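Local coordinates for protein PA0821 (Pseudomonas aeruginosa, PDB 7DRG) that probably acts as the immunity protein (antitoxin) that protects the cell from a putative VRR-NUC domain effector of the type VI secretion system, at residues A21-M26 and W191-P196; E31-A36 and N185-S190; T43-K48 and Q177-H182; A203-L208 and P276-D281; P220-T225 and I300-I305. One frame throughout, in Å; residues are numbered along the deposited sequence.

Contact 1: residues A21-M26 and W191-P196; sequences AGNLLM and WDNDEP
Asp194 reaches across to the backbone of Asn23. Its CG stands beside its own backbone N and anti to the carbonyl carbon (chi1 -61°), which turns the carboxylate to the strand end. Asn23 N donates to Asp194 OD1 at 2.9 Å. The N-H comes from the syn side, 24° out of the carboxylate plane. A water also donates to Asp194 OD1, and its second bond goes to Ala21 O. The other oxygen, Asp194 OD2, bonds to Tyr33 OH, so the buried carboxylate is gripped at both ends.

The two asparagines meet beside this bond. Asn23 OD1 lies 3.2 Å from Asn193 CB, and the amide planes are turned 65° apart. This is packing, since the amide nitrogens bond outward: Asn23 ND2 to Gly29 O and Asn193 ND2 to Tyr33 OH. A second water links Leu25 N to Asn193 O. Further along, Leu25 CB rests on Pro196 CB at 3.8 Å. Leu25 also packs on Ala203 of the second subunit.

A type II turn runs from Ala21 to Leu24 and a type I turn from Asn23 to Met26. An aspartate near the start of helix 191-204 thus holds the beta turn at the end of strand 19-22.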
# COMPACT_ATOMS: atom_id res chain seq x y z
N ALA B 21 -7.52 -1.36 12.32
CA ALA B 21 -7.35 -0.75 13.62
C ALA B 21 -7.04 0.74 13.48
O ALA B 21 -6.40 1.17 12.52
CB ALA B 21 -6.23 -1.44 14.40
N GLY B 22 -7.51 1.51 14.46
CA GLY B 22 -7.29 2.95 14.41
C GLY B 22 -5.80 3.27 14.45
O GLY B 22 -5.03 2.62 15.17
N ASN B 23 -5.41 4.26 13.66
CA ASN B 23 -4.04 4.78 13.65
C ASN B 23 -3.03 3.74 13.16
O ASN B 23 -1.84 3.84 13.49
CB ASN B 23 -3.65 5.29 15.04
CG ASN B 23 -2.65 6.43 14.98
OD1 ASN B 23 -2.86 7.41 14.28
ND2 ASN B 23 -1.55 6.29 15.72
N LEU B 24 -3.46 2.75 12.38
CA LEU B 24 -2.59 1.62 12.04
C LEU B 24 -1.41 2.05 11.18
O LEU B 24 -0.28 1.60 11.39
CB LEU B 24 -3.38 0.52 11.33
CG LEU B 24 -2.53 -0.64 10.80
CD1 LEU B 24 -2.00 -1.50 11.93
CD2 LEU B 24 -3.30 -1.49 9.81
N LEU B 25 -1.65 2.90 10.18
CA LEU B 25 -0.61 3.26 9.21
C LEU B 25 0.20 4.45 9.68
O LEU B 25 0.60 5.32 8.89
CB LEU B 25 -1.24 3.52 7.84
CG LEU B 25 -1.46 2.34 6.88
CD1 LEU B 25 -0.13 1.80 6.37
CD2 LEU B 25 -2.28 1.22 7.52
N MSE B 26 0.43 4.51 10.98
CA MSE B 26 1.16 5.57 11.64
C MSE B 26 2.43 5.03 12.28
O MSE B 26 2.54 3.83 12.51
CB MSE B 26 0.28 6.25 12.68
CG MSE B 26 -0.36 7.48 12.11
SE MSE B 26 1.04 8.24 11.04
CE MSE B 26 1.23 9.92 12.00
N TRP B 191 -10.77 10.47 12.27
CA TRP B 191 -10.50 10.13 10.87
C TRP B 191 -9.14 10.62 10.40
O TRP B 191 -8.56 10.03 9.47
CB TRP B 191 -11.60 10.71 9.99
CG TRP B 191 -11.96 12.10 10.43
CD1 TRP B 191 -12.92 12.45 11.34
CD2 TRP B 191 -11.32 13.32 10.02
NE1 TRP B 191 -12.93 13.82 11.51
CE2 TRP B 191 -11.96 14.37 10.71
CE3 TRP B 191 -10.29 13.62 9.14
CZ2 TRP B 191 -11.60 15.70 10.54
CZ3 TRP B 191 -9.92 14.94 8.97
CH2 TRP B 191 -10.58 15.97 9.66
N ASP B 192 -8.62 11.70 10.98
CA ASP B 192 -7.30 12.17 10.56
C ASP B 192 -6.23 11.12 10.84
O ASP B 192 -5.24 11.04 10.10
CB ASP B 192 -6.95 13.49 11.26
CG ASP B 192 -5.73 14.15 10.66
OD1 ASP B 192 -5.78 14.53 9.47
OD2 ASP B 192 -4.71 14.28 11.37
N ASN B 193 -6.41 10.31 11.89
CA ASN B 193 -5.50 9.19 12.13
C ASN B 193 -5.62 8.11 11.07
O ASN B 193 -4.70 7.32 10.88
CB ASN B 193 -5.79 8.52 13.48
CG ASN B 193 -5.54 9.43 14.66
OD1 ASN B 193 -4.83 10.43 14.55
ND2 ASN B 193 -6.12 9.08 15.80
N ASP B 194 -6.76 8.06 10.38
CA ASP B 194 -7.12 6.89 9.61
C ASP B 194 -7.18 7.11 8.11
O ASP B 194 -7.23 6.13 7.37
CB ASP B 194 -8.45 6.34 10.14
CG ASP B 194 -8.34 5.93 11.60
OD1 ASP B 194 -7.53 5.03 11.91
OD2 ASP B 194 -9.00 6.55 12.46
N GLU B 195 -7.14 8.36 7.65
CA GLU B 195 -6.95 8.61 6.22
C GLU B 195 -5.74 7.87 5.64
O GLU B 195 -5.84 7.40 4.49
CB GLU B 195 -6.81 10.11 5.95
CG GLU B 195 -8.10 10.90 6.19
CD GLU B 195 -7.98 12.36 5.80
OE1 GLU B 195 -6.84 12.87 5.75
OE2 GLU B 195 -9.02 13.00 5.54
N PRO B 196 -4.61 7.72 6.34
CA PRO B 196 -3.51 6.94 5.75
C PRO B 196 -3.89 5.51 5.43
O PRO B 196 -3.40 4.95 4.44
CB PRO B 196 -2.41 7.02 6.81
CG PRO B 196 -2.69 8.28 7.53
CD PRO B 196 -4.18 8.40 7.58
O HOH W 1 -7.09 2.84 10.39
O HOH W 2 -3.80 4.90 9.67

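Contact 2: residues E31-A36 and N185-S190; sequences EDYIGA and NLSPTS
Gly35 O and Ser187 N form the direct backbone bond here, a weak one at 3.1 Å and 134°. Two CA-H...O contacts accompany it. Leu186 CA approaches Gly35 O at 3.3 Å, and Ala36 CA approaches Asn185 O at 3.2 Å. Ala36 and Leu186 put their side chains on the same face of the sheet, where Ala36 CB touches Leu186 CD2 at 3.7 Å.

Tyr33 extends the contact beyond the strand pairing. Its CG sits between the backbone N and the carbonyl carbon (chi1 73°), and the ring is brought beside the turn 187-190, which it meets obliquely. Ring atom Tyr33 CE2 meets Ser187 CB at 3.7 Å. The hydroxyl, Tyr33 OH, lies 3.4 Å from Ser190 CB but bonds to Asp194 and Asn193.

The next shell fixes the turn. Ser187 OG accepts from Ser190 N at 3.0 Å, which makes an ST motif. Arg120, outside both segments, holds both serines: its backbone O bonds to Ser187 OG, and its NE bonds to Ser190 OG. Its NH2 forms a salt bridge with Glu31 OE1.

Ala36 and Leu186 are an antiparallel, non-hydrogen-bonded pair. Gly35 and Ala36 also both face Ile20 of strand 19-22, a classic beta bulge.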
# COMPACT_ATOMS: atom_id res chain seq x y z
N GLU B 31 -4.23 1.91 17.74
CA GLU B 31 -4.87 2.28 18.98
C GLU B 31 -6.16 1.48 19.14
O GLU B 31 -6.60 0.78 18.22
CB GLU B 31 -5.15 3.79 19.04
CG GLU B 31 -3.88 4.60 19.23
CD GLU B 31 -4.07 6.08 18.95
OE1 GLU B 31 -5.23 6.54 18.91
OE2 GLU B 31 -3.06 6.78 18.75
N ASP B 32 -6.76 1.60 20.32
CA ASP B 32 -7.83 0.70 20.75
C ASP B 32 -9.21 1.16 20.25
O ASP B 32 -10.14 1.37 21.01
CB ASP B 32 -7.82 0.58 22.27
CG ASP B 32 -8.61 -0.61 22.77
OD1 ASP B 32 -8.90 -1.51 21.96
OD2 ASP B 32 -8.95 -0.63 23.98
N TYR B 33 -9.32 1.31 18.93
CA TYR B 33 -10.60 1.61 18.30
C TYR B 33 -10.54 1.15 16.86
O TYR B 33 -9.46 0.86 16.33
CB TYR B 33 -10.96 3.11 18.39
CG TYR B 33 -10.15 4.02 17.47
CD1 TYR B 33 -8.89 4.47 17.85
CD2 TYR B 33 -10.66 4.43 16.24
CE1 TYR B 33 -8.16 5.31 17.02
CE2 TYR B 33 -9.92 5.26 15.40
CZ TYR B 33 -8.66 5.69 15.80
OH TYR B 33 -7.91 6.52 14.99
N ILE B 34 -11.70 1.06 16.22
CA ILE B 34 -11.79 0.66 14.82
C ILE B 34 -11.68 1.92 13.97
O ILE B 34 -12.57 2.77 13.99
CB ILE B 34 -13.09 -0.10 14.52
CG1 ILE B 34 -13.20 -1.34 15.42
CG2 ILE B 34 -13.15 -0.47 13.04
CD1 ILE B 34 -14.54 -2.05 15.30
N GLY B 35 -10.58 2.05 13.22
CA GLY B 35 -10.36 3.25 12.44
C GLY B 35 -11.06 3.27 11.09
O GLY B 35 -11.37 4.34 10.57
N ALA B 36 -11.27 2.09 10.51
CA ALA B 36 -11.87 2.01 9.17
C ALA B 36 -12.60 0.68 8.99
O ALA B 36 -12.13 -0.29 9.47
CB ALA B 36 -10.79 2.18 8.12
N ASN B 185 -15.68 3.43 5.66
CA ASN B 185 -16.10 4.41 6.65
C ASN B 185 -14.97 4.59 7.64
O ASN B 185 -14.38 3.60 8.09
CB ASN B 185 -17.36 3.96 7.38
CG ASN B 185 -18.61 4.11 6.55
OD1 ASN B 185 -18.64 4.90 5.60
ND2 ASN B 185 -19.66 3.38 6.91
N LEU B 186 -14.64 5.83 7.96
CA LEU B 186 -13.59 6.11 8.93
C LEU B 186 -14.21 6.51 10.27
O LEU B 186 -15.41 6.78 10.37
CB LEU B 186 -12.66 7.22 8.43
CG LEU B 186 -12.05 6.99 7.04
CD1 LEU B 186 -11.07 8.11 6.71
CD2 LEU B 186 -11.36 5.63 6.96
N SER B 187 -13.36 6.54 11.29
CA SER B 187 -13.80 6.94 12.62
C SER B 187 -14.48 8.31 12.56
O SER B 187 -13.95 9.23 11.92
CB SER B 187 -12.60 6.99 13.57
OG SER B 187 -12.96 7.68 14.76
N PRO B 188 -15.65 8.48 13.19
CA PRO B 188 -16.34 9.77 13.11
C PRO B 188 -15.57 10.91 13.74
O PRO B 188 -15.77 12.07 13.36
CB PRO B 188 -17.66 9.51 13.86
CG PRO B 188 -17.85 8.03 13.79
CD PRO B 188 -16.47 7.44 13.83
N THR B 189 -14.69 10.62 14.69
CA THR B 189 -13.95 11.66 15.40
C THR B 189 -12.46 11.64 15.13
O THR B 189 -11.81 12.69 15.26
CB THR B 189 -14.17 11.54 16.91
OG1 THR B 189 -13.84 10.21 17.34
CG2 THR B 189 -15.60 11.84 17.25
N SER B 190 -11.89 10.49 14.78
CA SER B 190 -10.44 10.33 14.69
C SER B 190 -9.98 10.06 13.27
O SER B 190 -8.89 9.50 13.07
CB SER B 190 -9.96 9.21 15.62
OG SER B 190 -10.29 9.50 16.97

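Contact 3: residues T43-K48 and Q177-H182; sequences TLYFKK and QGYAGH
Thr43 and Tyr179 exchange two backbone hydrogen bonds. Thr43 N donates to Tyr179 O at 2.8 Å, nearly along the C=O axis. Tyr179 N returns a bond to Thr43 O at 3.0 Å, in the carbonyl plane. Two residues on, Tyr45 N donates to Gln177 O at 3.0 Å. Leu44 and Gly178 form the non-hydrogen-bonded pair between them, with their CA atoms 4.5 Å apart. Gly178 has no side chain, and Leu44 CD2 comes within 4.4 Å of its CA.

This is regular antiparallel pairing of strands 34-46 and 177-180. The segment axes run at 172° to each other, close to the centre of the folded chain. Strand 144-151 pairs with the other edge of 34-46, and strand 233-237 with the other edge of 177-180. On the face of Leu44, helix 161-173 packs through Phe166 and Phe169.

The opposite face carries Thr43, Tyr45, Gln177 and Tyr179. A polar link across it is Tyr45 OH to Tyr179 OH at 2.8 Å, where either hydroxyl could donate. Tyr179 CG sits between backbone N and carbonyl carbon (chi1 41°), and the ring end comes over toward strand 34-46. Thr43 OG1 turns to Glu147 for its hydrogen bond, and Gln177 NE2 bonds to Tyr302 OH.

Apolar contacts fill in around the hydroxyls. Tyr179 CE2 lies in the plane of the Tyr45 ring, at its edge, 3.7 Å from Tyr45 CE1. Thr43 lies alongside Tyr179, and its CB touches CE1 of that ring. Gln177 CG packs on Tyr45 CD1 with the amide plane 45° from the ring.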
# COMPACT_ATOMS: atom_id res chain seq x y z
N THR B 43 -23.19 7.63 -2.18
CA THR B 43 -22.98 9.06 -2.00
C THR B 43 -23.81 9.81 -3.03
O THR B 43 -23.68 9.55 -4.23
CB THR B 43 -21.50 9.40 -2.17
OG1 THR B 43 -20.72 8.66 -1.23
CG2 THR B 43 -21.26 10.89 -1.99
N LEU B 44 -24.65 10.73 -2.56
CA LEU B 44 -25.53 11.50 -3.43
C LEU B 44 -25.33 12.98 -3.15
O LEU B 44 -25.46 13.41 -2.00
CB LEU B 44 -27.00 11.12 -3.22
CG LEU B 44 -27.39 9.67 -3.53
CD1 LEU B 44 -28.85 9.43 -3.16
CD2 LEU B 44 -27.17 9.38 -5.00
N TYR B 45 -24.98 13.75 -4.18
CA TYR B 45 -24.86 15.20 -4.08
C TYR B 45 -26.14 15.82 -4.62
O TYR B 45 -26.49 15.58 -5.78
CB TYR B 45 -23.65 15.70 -4.86
CG TYR B 45 -22.29 15.13 -4.48
CD1 TYR B 45 -21.88 13.88 -4.95
CD2 TYR B 45 -21.40 15.86 -3.70
CE1 TYR B 45 -20.62 13.37 -4.63
CE2 TYR B 45 -20.15 15.36 -3.38
CZ TYR B 45 -19.77 14.12 -3.84
OH TYR B 45 -18.52 13.63 -3.52
N PHE B 46 -26.82 16.64 -3.81
CA PHE B 46 -28.14 17.12 -4.19
C PHE B 46 -28.33 18.55 -3.71
O PHE B 46 -27.57 19.04 -2.86
CB PHE B 46 -29.26 16.23 -3.63
CG PHE B 46 -29.36 16.26 -2.12
CD1 PHE B 46 -28.50 15.51 -1.34
CD2 PHE B 46 -30.31 17.05 -1.49
CE1 PHE B 46 -28.58 15.55 0.05
CE2 PHE B 46 -30.40 17.09 -0.11
CZ PHE B 46 -29.53 16.34 0.66
N LYS B 47 -29.36 19.22 -4.22
CA LYS B 47 -29.60 20.61 -3.86
C LYS B 47 -30.94 20.77 -3.14
O LYS B 47 -31.73 19.84 -3.02
CB LYS B 47 -29.54 21.51 -5.10
CG LYS B 47 -28.16 21.52 -5.74
CD LYS B 47 -28.01 22.58 -6.81
CE LYS B 47 -26.64 22.51 -7.46
NZ LYS B 47 -26.45 23.61 -8.45
N LYS B 48 -31.14 22.00 -2.62
CA LYS B 48 -32.37 22.44 -1.96
C LYS B 48 -32.61 21.73 -0.63
O LYS B 48 -33.76 21.59 -0.20
CB LYS B 48 -33.58 22.28 -2.89
CG LYS B 48 -33.45 23.06 -4.18
CD LYS B 48 -34.62 22.80 -5.10
CE LYS B 48 -35.54 23.99 -5.16
NZ LYS B 48 -36.84 23.63 -5.80
N GLN B 177 -25.28 14.34 -8.97
CA GLN B 177 -24.30 13.32 -9.28
C GLN B 177 -24.18 12.41 -8.07
O GLN B 177 -24.63 12.75 -6.97
CB GLN B 177 -22.94 13.93 -9.63
CG GLN B 177 -22.38 14.80 -8.52
CD GLN B 177 -21.02 15.39 -8.86
OE1 GLN B 177 -20.07 14.65 -9.13
NE2 GLN B 177 -20.93 16.72 -8.85
N GLY B 178 -23.56 11.26 -8.28
CA GLY B 178 -23.45 10.31 -7.19
C GLY B 178 -22.81 9.02 -7.65
O GLY B 178 -22.56 8.82 -8.85
N TYR B 179 -22.56 8.15 -6.68
CA TYR B 179 -21.92 6.86 -6.94
C TYR B 179 -22.12 5.97 -5.73
O TYR B 179 -22.40 6.45 -4.62
CB TYR B 179 -20.41 7.02 -7.25
CG TYR B 179 -19.74 8.04 -6.36
CD1 TYR B 179 -19.29 7.70 -5.09
CD2 TYR B 179 -19.56 9.35 -6.80
CE1 TYR B 179 -18.70 8.66 -4.27
CE2 TYR B 179 -18.97 10.31 -5.99
CZ TYR B 179 -18.54 9.96 -4.73
OH TYR B 179 -17.96 10.92 -3.95
N ALA B 180 -21.94 4.67 -5.94
CA ALA B 180 -22.00 3.72 -4.84
C ALA B 180 -21.09 2.55 -5.14
O ALA B 180 -20.89 2.18 -6.30
CB ALA B 180 -23.42 3.20 -4.61
N GLY B 181 -20.54 1.96 -4.08
CA GLY B 181 -19.65 0.82 -4.23
C GLY B 181 -18.86 0.64 -2.94
O GLY B 181 -19.25 1.14 -1.89
N HIS B 182 -17.74 -0.06 -3.05
CA HIS B 182 -16.88 -0.23 -1.89
C HIS B 182 -16.29 1.09 -1.41
O HIS B 182 -15.85 1.93 -2.21
CB HIS B 182 -15.75 -1.20 -2.21
CG HIS B 182 -16.20 -2.62 -2.40
ND1 HIS B 182 -16.51 -3.14 -3.64
CD2 HIS B 182 -16.42 -3.62 -1.51
CE1 HIS B 182 -16.88 -4.40 -3.51
NE2 HIS B 182 -16.83 -4.71 -2.23

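Contact 4: residues A203-L208 and P276-D281; sequences ARMPGL and PYIAGD
Gly207 and Ile278 bring the two backbones together, with CA atoms 4.7 Å apart. Neither segment forms a strand here. The chain leaves the end of helix 191-204 and makes a type I turn from Met205 to Leu208, closed by Leu208 N to Met205 O. Gly207 N, inside this turn, donates to Ile278 O at 3.0 Å and 149°. The donor stands above the carbonyl plane, 42° out of it. Gly207 CA adds a CA-H...O contact to Tyr277 O at 3.5 Å. One water donates to both Gly207 O and Tyr277 O.

The side chains pack beside the Gly207-Ile278 bond. Met205, a selenomethionine, and Ile278 lie side by side and point the same way. Ile278 CG2 stands anti to its own N (chi1 -69° for CG1), and this methyl meets Met205 CG at 3.6 Å. Pro206 CD rests 4.1 Å from Ala279 CB. Tyr277 OH bonds outward to Glu349.

The contact joins the end of helix 191-204 to the loop between strand 267-272 and helix 288-297. Met205 packs on Tyr184 and Ile278 on His182, both of strand 182-186. Leu208 and Ile278 also reach Leu38 of strand 34-46.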
# COMPACT_ATOMS: atom_id res chain seq x y z
N ALA B 203 -4.46 2.61 -3.27
CA ALA B 203 -3.46 2.22 -4.25
C ALA B 203 -3.59 0.76 -4.67
O ALA B 203 -3.12 0.40 -5.75
CB ALA B 203 -2.06 2.51 -3.70
N ARG B 204 -4.23 -0.07 -3.85
CA ARG B 204 -4.38 -1.50 -4.13
C ARG B 204 -5.74 -1.88 -4.69
O ARG B 204 -5.87 -2.94 -5.31
CB ARG B 204 -4.14 -2.30 -2.85
CG ARG B 204 -2.85 -1.96 -2.14
CD ARG B 204 -2.98 -2.17 -0.65
NE ARG B 204 -3.39 -3.53 -0.32
CZ ARG B 204 -2.54 -4.53 -0.08
NH1 ARG B 204 -1.23 -4.31 -0.13
NH2 ARG B 204 -3.00 -5.74 0.22
N MSE B 205 -6.76 -1.06 -4.45
CA MSE B 205 -8.14 -1.41 -4.79
C MSE B 205 -8.74 -0.32 -5.68
O MSE B 205 -9.33 0.63 -5.17
CB MSE B 205 -8.99 -1.58 -3.53
CG MSE B 205 -8.46 -2.58 -2.49
SE MSE B 205 -9.29 -2.21 -0.74
CE MSE B 205 -9.32 -0.35 -0.98
N PRO B 206 -8.61 -0.46 -7.00
CA PRO B 206 -9.10 0.60 -7.90
C PRO B 206 -10.59 0.82 -7.84
O PRO B 206 -11.05 1.89 -8.26
CB PRO B 206 -8.66 0.11 -9.29
CG PRO B 206 -7.47 -0.78 -9.00
CD PRO B 206 -7.84 -1.49 -7.73
N GLY B 207 -11.37 -0.16 -7.37
CA GLY B 207 -12.81 0.02 -7.25
C GLY B 207 -13.26 0.70 -5.98
O GLY B 207 -14.47 0.86 -5.76
N LEU B 208 -12.33 1.12 -5.14
CA LEU B 208 -12.67 1.74 -3.87
C LEU B 208 -12.86 3.24 -4.04
O LEU B 208 -12.00 3.91 -4.61
CB LEU B 208 -11.55 1.47 -2.87
CG LEU B 208 -11.81 2.09 -1.51
CD1 LEU B 208 -12.48 1.05 -0.61
CD2 LEU B 208 -10.50 2.62 -0.93
N PRO B 276 -20.71 -5.10 -6.65
CA PRO B 276 -19.60 -4.15 -6.58
C PRO B 276 -18.26 -4.87 -6.61
O PRO B 276 -18.12 -5.99 -6.11
CB PRO B 276 -19.82 -3.43 -5.24
CG PRO B 276 -20.66 -4.36 -4.43
CD PRO B 276 -21.55 -5.05 -5.44
N TYR B 277 -17.26 -4.20 -7.19
CA TYR B 277 -15.93 -4.76 -7.42
C TYR B 277 -14.89 -4.00 -6.62
O TYR B 277 -14.78 -2.77 -6.74
CB TYR B 277 -15.54 -4.71 -8.90
CG TYR B 277 -16.18 -5.76 -9.78
CD1 TYR B 277 -17.50 -5.64 -10.19
CD2 TYR B 277 -15.44 -6.84 -10.25
CE1 TYR B 277 -18.08 -6.60 -11.00
CE2 TYR B 277 -16.01 -7.79 -11.07
CZ TYR B 277 -17.34 -7.67 -11.44
OH TYR B 277 -17.92 -8.61 -12.26
N ILE B 278 -14.11 -4.73 -5.82
CA ILE B 278 -12.95 -4.17 -5.13
C ILE B 278 -11.79 -3.98 -6.10
O ILE B 278 -11.14 -2.92 -6.12
CB ILE B 278 -12.54 -5.09 -3.96
CG1 ILE B 278 -13.58 -5.07 -2.85
CG2 ILE B 278 -11.16 -4.70 -3.43
CD1 ILE B 278 -13.36 -6.14 -1.79
N ALA B 279 -11.53 -4.99 -6.92
CA ALA B 279 -10.39 -4.99 -7.83
C ALA B 279 -10.70 -5.94 -8.97
O ALA B 279 -11.84 -6.39 -9.14
CB ALA B 279 -9.10 -5.38 -7.09
N GLY B 280 -9.68 -6.27 -9.76
CA GLY B 280 -9.86 -7.10 -10.94
C GLY B 280 -9.41 -8.54 -10.76
O GLY B 280 -10.03 -9.30 -10.02
N ASP B 281 -8.34 -8.92 -11.45
CA ASP B 281 -7.88 -10.30 -11.44
C ASP B 281 -6.36 -10.29 -11.25
O ASP B 281 -5.75 -9.26 -11.00
CB ASP B 281 -8.32 -11.04 -12.71
CG ASP B 281 -7.90 -10.32 -13.99
OD1 ASP B 281 -6.91 -9.56 -13.97
OD2 ASP B 281 -8.57 -10.52 -15.03
O HOH W 3 -16.62 -0.85 -5.63

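Contact 5: residues P220-T225 and I300-I305; sequences PEFKPT and IRYETI
Tyr302 OH donates to Phe222 O at 2.8 Å. The donor is tilted 25° from the carbonyl plane. Gln177 NE2 also bonds to this hydroxyl, so it is gripped by two partners. Pro224 O comes within 3.2 Å of Tyr302 OH, a near approach only.

The same tyrosine stacks on Phe222. The pair is an offset stack, with ring centroids 4.6 Å apart and planes at 20°. The long axes of the side chains cross at about a right angle. Tyr302 OH sits over one face of the Phe222 ring, near the rim, while Phe222 CD1 lies over a face of the Tyr302 ring. Tyr302 CG is anti to the carbonyl carbon (chi1 -71°), which carries the ring across to the segment 220-225.

The contact joins two loops. Residues 220-222 form a short 3-10 segment between helix 213-216 and strand 233-237. The segment 300-305 has no regular structure and lies in the loop between helices 288-297 and 321-328. Phe222 also meets the ring of Tyr45, on strand 34-46.

Around the stack, apolar contacts are joined by one water bridge. Ile305 CG2 touches the edge of the Phe222 ring at CE1, 3.8 Å away. Pro224 CD approaches Tyr302 CE1 at 4.0 Å. Glu221 CB lies 3.6 Å from Thr304 O. The water donates to both Glu221 O and Thr304 O, bridging the two backbones beside the rings.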
# COMPACT_ATOMS: atom_id res chain seq x y z
N PRO B 220 -14.20 25.09 -4.97
CA PRO B 220 -14.22 25.63 -6.34
C PRO B 220 -13.98 24.57 -7.40
O PRO B 220 -14.50 24.69 -8.52
CB PRO B 220 -13.09 26.67 -6.33
CG PRO B 220 -12.86 26.98 -4.89
CD PRO B 220 -13.16 25.72 -4.14
N GLU B 221 -13.23 23.53 -7.07
CA GLU B 221 -12.96 22.47 -8.03
C GLU B 221 -14.21 21.70 -8.43
O GLU B 221 -14.25 21.11 -9.51
CB GLU B 221 -11.91 21.50 -7.47
CG GLU B 221 -10.49 22.08 -7.39
CD GLU B 221 -10.17 22.76 -6.06
OE1 GLU B 221 -11.10 23.10 -5.30
OE2 GLU B 221 -8.97 22.94 -5.77
N PHE B 222 -15.25 21.75 -7.60
CA PHE B 222 -16.47 20.97 -7.90
C PHE B 222 -17.47 21.75 -8.77
O PHE B 222 -18.44 21.16 -9.18
CB PHE B 222 -17.09 20.48 -6.59
CG PHE B 222 -17.20 18.99 -6.42
CD1 PHE B 222 -16.09 18.18 -6.47
CD2 PHE B 222 -18.42 18.40 -6.20
CE1 PHE B 222 -16.19 16.82 -6.31
CE2 PHE B 222 -18.53 17.03 -6.06
CZ PHE B 222 -17.41 16.24 -6.10
N LYS B 223 -17.20 23.02 -9.05
CA LYS B 223 -18.14 23.82 -9.82
C LYS B 223 -18.44 23.26 -11.22
O LYS B 223 -19.61 23.33 -11.64
CB LYS B 223 -17.63 25.26 -9.93
CG LYS B 223 -17.31 25.97 -8.60
CD LYS B 223 -18.45 26.87 -8.10
CE LYS B 223 -17.94 27.92 -7.11
NZ LYS B 223 -17.54 27.34 -5.79
N PRO B 224 -17.47 22.75 -11.99
CA PRO B 224 -17.80 22.24 -13.33
C PRO B 224 -18.86 21.15 -13.30
O PRO B 224 -19.03 20.43 -12.30
CB PRO B 224 -16.46 21.70 -13.84
CG PRO B 224 -15.44 22.52 -13.15
CD PRO B 224 -16.01 22.75 -11.77
N THR B 225 -19.60 21.04 -14.40
CA THR B 225 -20.67 20.05 -14.55
C THR B 225 -20.03 18.71 -14.92
O THR B 225 -20.06 18.26 -16.07
CB THR B 225 -21.68 20.51 -15.58
OG1 THR B 225 -22.13 21.83 -15.24
CG2 THR B 225 -22.88 19.57 -15.62
N ILE B 300 -16.53 13.55 -19.02
CA ILE B 300 -17.21 14.42 -18.07
C ILE B 300 -16.66 14.24 -16.65
O ILE B 300 -17.33 14.55 -15.68
CB ILE B 300 -18.73 14.21 -18.10
CG1 ILE B 300 -19.12 12.79 -17.68
CG2 ILE B 300 -19.29 14.57 -19.47
CD1 ILE B 300 -20.58 12.65 -17.23
N ARG B 301 -15.43 13.75 -16.51
CA ARG B 301 -14.80 13.61 -15.21
C ARG B 301 -14.07 14.89 -14.83
O ARG B 301 -13.49 15.57 -15.68
CB ARG B 301 -13.82 12.43 -15.21
CG ARG B 301 -13.33 12.01 -13.83
CD ARG B 301 -12.44 10.79 -13.96
NE ARG B 301 -11.18 11.09 -14.64
CZ ARG B 301 -10.56 10.25 -15.46
NH1 ARG B 301 -11.10 9.07 -15.72
NH2 ARG B 301 -9.42 10.60 -16.04
N TYR B 302 -14.11 15.24 -13.54
CA TYR B 302 -13.33 16.37 -13.06
C TYR B 302 -11.85 16.17 -13.38
O TYR B 302 -11.32 15.07 -13.22
CB TYR B 302 -13.51 16.56 -11.55
CG TYR B 302 -14.86 17.07 -11.10
CD1 TYR B 302 -15.24 18.39 -11.31
CD2 TYR B 302 -15.74 16.23 -10.43
CE1 TYR B 302 -16.47 18.86 -10.89
CE2 TYR B 302 -16.97 16.69 -10.01
CZ TYR B 302 -17.33 18.01 -10.23
OH TYR B 302 -18.56 18.46 -9.81
N GLU B 303 -11.20 17.23 -13.85
CA GLU B 303 -9.76 17.15 -14.08
C GLU B 303 -9.00 17.14 -12.76
O GLU B 303 -7.93 16.53 -12.66
CB GLU B 303 -9.30 18.32 -14.95
CG GLU B 303 -10.12 18.48 -16.22
CD GLU B 303 -9.61 19.60 -17.10
OE1 GLU B 303 -10.38 20.55 -17.36
OE2 GLU B 303 -8.44 19.54 -17.53
N THR B 304 -9.54 17.82 -11.75
CA THR B 304 -9.00 17.81 -10.40
C THR B 304 -10.15 18.09 -9.44
O THR B 304 -11.11 18.79 -9.78
CB THR B 304 -7.89 18.86 -10.24
OG1 THR B 304 -7.41 18.84 -8.89
CG2 THR B 304 -8.42 20.25 -10.57
N ILE B 305 -10.06 17.52 -8.24
CA ILE B 305 -10.98 17.85 -7.16
C ILE B 305 -10.25 18.38 -5.93
O ILE B 305 -10.84 18.47 -4.85
CB ILE B 305 -11.88 16.65 -6.78
CG1 ILE B 305 -11.03 15.45 -6.33
CG2 ILE B 305 -12.79 16.26 -7.94
CD1 ILE B 305 -11.88 14.27 -5.90
O HOH W 4 -12.28 20.72 -11.34

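Overall arrangement
Contacts 1 to 4 are buried, and contact 5 is partly buried. Contact 3 lies deepest, its centre about 7 Å from the chain centre. Contacts 2 and 3 both use strand 34-46, one at its start and one at its end. Contact 3 is regular strand pairing, whereas contact 2 has one weak backbone bond, filled out by CA-H...O contacts and the packing of Tyr33 and Leu186. Contacts 1 and 2 adjoin, on the neighbouring strands 19-22 and 34-46. Contacts 1 and 4 use the two ends of helix 191-204, and both touch the second subunit. Contact 5 is the one built on a ring stack. It meets contact 3 through Gln177, while His182 packs contact 3 against contact 4.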